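Local coordinates for lipoprotein (Actinomyces odontolyticus, PDB 3UP9) that probably binds methionine as the substrate-binding lipoprotein of a membrane transport system, here with selenomethionine held in the cleft between its two lobes, at residues Q118-E123 with V172-F177. Residues are numbered along the deposited sequence; the frame is centred on the assembly and turned at random.
With MSE (selenomethionine), chain B.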
# COMPACT_ATOMS: atom_id res chain seq x y z
N GLN A 118 5.80 1.54 -8.94
CA GLN A 118 6.44 0.94 -10.11
C GLN A 118 7.90 0.65 -9.79
O GLN A 118 8.47 -0.43 -10.08
CB GLN A 118 6.33 1.87 -11.34
CG GLN A 118 6.94 1.24 -12.56
CD GLN A 118 6.69 1.97 -13.83
OE1 GLN A 118 7.64 2.31 -14.57
NE2 GLN A 118 5.39 2.17 -14.16
N SER A 119 8.53 1.61 -9.15
CA SER A 119 9.90 1.41 -8.72
C SER A 119 10.03 0.19 -7.77
O SER A 119 10.89 -0.68 -7.97
CB SER A 119 10.45 2.69 -8.10
OG SER A 119 11.74 2.37 -7.67
N ARG A 120 9.11 0.09 -6.81
CA ARG A 120 9.16 -1.03 -5.87
C ARG A 120 8.92 -2.43 -6.55
O ARG A 120 9.58 -3.41 -6.20
CB ARG A 120 8.17 -0.74 -4.76
CG ARG A 120 7.92 -1.88 -3.80
CD ARG A 120 6.85 -1.43 -2.82
NE ARG A 120 6.52 -2.40 -1.77
CZ ARG A 120 5.42 -2.31 -1.04
NH1 ARG A 120 4.61 -1.28 -1.20
NH2 ARG A 120 5.17 -3.17 -0.10
N ALA A 121 7.99 -2.48 -7.51
CA ALA A 121 7.66 -3.66 -8.32
C ALA A 121 8.86 -4.08 -9.19
O ALA A 121 9.18 -5.27 -9.30
CB ALA A 121 6.42 -3.38 -9.19
N LEU A 122 9.50 -3.08 -9.82
CA LEU A 122 10.76 -3.27 -10.56
C LEU A 122 11.86 -3.88 -9.69
O LEU A 122 12.50 -4.82 -10.13
CB LEU A 122 11.21 -1.99 -11.30
CG LEU A 122 10.29 -1.69 -12.53
CD1 LEU A 122 10.62 -0.32 -13.13
CD2 LEU A 122 10.34 -2.81 -13.57
N GLU A 123 12.04 -3.42 -8.45
CA GLU A 123 13.02 -4.04 -7.52
C GLU A 123 12.70 -5.53 -7.26
O GLU A 123 13.58 -6.38 -7.19
CB GLU A 123 13.02 -3.36 -6.14
CG GLU A 123 13.08 -1.84 -6.10
CD GLU A 123 14.40 -1.27 -6.50
OE1 GLU A 123 15.30 -2.08 -6.82
OE2 GLU A 123 14.53 -0.00 -6.49
N VAL A 172 2.17 -7.28 -11.16
CA VAL A 172 2.68 -6.97 -9.80
C VAL A 172 1.65 -6.12 -9.06
O VAL A 172 1.22 -5.11 -9.57
CB VAL A 172 4.08 -6.28 -9.82
CG1 VAL A 172 4.67 -6.22 -8.41
CG2 VAL A 172 5.04 -7.05 -10.79
N ILE A 173 1.24 -6.55 -7.86
CA ILE A 173 0.06 -6.00 -7.24
C ILE A 173 0.24 -5.76 -5.73
O ILE A 173 0.41 -6.71 -4.98
CB ILE A 173 -1.18 -6.90 -7.42
CG1 ILE A 173 -1.36 -7.40 -8.87
CG2 ILE A 173 -2.44 -6.16 -6.94
CD1 ILE A 173 -2.71 -8.09 -9.16
N ASN A 174 0.10 -4.50 -5.30
CA ASN A 174 0.12 -4.12 -3.89
C ASN A 174 -0.96 -4.83 -3.12
O ASN A 174 -2.11 -5.06 -3.64
CB ASN A 174 -0.05 -2.59 -3.75
CG ASN A 174 1.07 -1.79 -4.43
OD1 ASN A 174 1.13 -1.67 -5.66
ND2 ASN A 174 1.94 -1.23 -3.62
N GLY A 175 -0.66 -5.14 -1.86
CA GLY A 175 -1.61 -5.84 -0.96
C GLY A 175 -3.05 -5.35 -0.95
O GLY A 175 -3.95 -6.14 -1.16
N ASN A 176 -3.26 -4.04 -0.74
CA ASN A 176 -4.60 -3.46 -0.70
C ASN A 176 -5.42 -3.84 -1.92
O ASN A 176 -6.58 -4.09 -1.75
CB ASN A 176 -4.61 -1.93 -0.51
CG ASN A 176 -4.02 -1.17 -1.69
OD1 ASN A 176 -2.81 -1.18 -1.91
ND2 ASN A 176 -4.88 -0.50 -2.46
N PHE A 177 -4.80 -3.87 -3.11
CA PHE A 177 -5.46 -4.23 -4.38
C PHE A 177 -5.71 -5.77 -4.47
O PHE A 177 -6.79 -6.20 -4.92
CB PHE A 177 -4.69 -3.71 -5.63
CG PHE A 177 -4.64 -2.21 -5.74
CD1 PHE A 177 -5.83 -1.46 -5.73
CD2 PHE A 177 -3.40 -1.54 -5.90
CE1 PHE A 177 -5.79 -0.07 -5.79
CE2 PHE A 177 -3.37 -0.17 -5.99
CZ PHE A 177 -4.57 0.58 -5.93
N MSE B . -1.22 -0.36 0.89
CA MSE B . -0.13 -0.21 -0.09
C MSE B . 1.12 -0.96 0.28
O MSE B . 1.44 -1.09 1.49
OXT MSE B . 1.80 -1.41 -0.66
CB MSE B . 0.22 1.25 -0.25
CG MSE B . 1.26 1.55 -1.37
SE MSE B . 1.64 3.43 -1.45
CE MSE B . -0.16 4.25 -1.72
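Arg120 and Asn174 converge on one oxygen of the ligand: their nearest atoms, NH1 and ND2, stand 3.6 Å apart as two donors turned to one acceptor, the carboxylate oxygen OXT of the bound selenomethionine. From helix 115-127, Arg120 NH1 gives a hydrogen bond of 2.9 Å to OXT, bent to 145°, and the ligand carboxyl carbon lies in the guanidinium plane at its edge. The arginine reaches that far because CG is anti to the backbone N (chi1 171°) and the chain stays extended out to NE. Asn174 ND2 donates to the same OXT at 3.0 Å, nearly straight at 174°, with its amide steeply inclined to the guanidinium. Glu193, behind the pocket, salt-bridges Arg120 NE, and Asn117, another pocket residue, accepts a hydrogen bond from Asn174 ND2; together these bonds would help fix the two donor groups.

Away from the ligand, the contact is apolar. Ala121 CB packs on Val172 CG1 at 3.4 Å, seating the helix against the end of strand 170-173, two residues before Asn174, where the chain leaves the strand for helix 175-180.

A leucine in place of Arg120 would probably leave the ligand carboxylate without its cationic partner and Glu193 without its salt bridge. The helix and the loop between strand 170-173 and helix 175-180 thus jointly grip one carboxylate oxygen, consistent with recognition of a free amino acid in a periplasmic-binding-protein-type cleft.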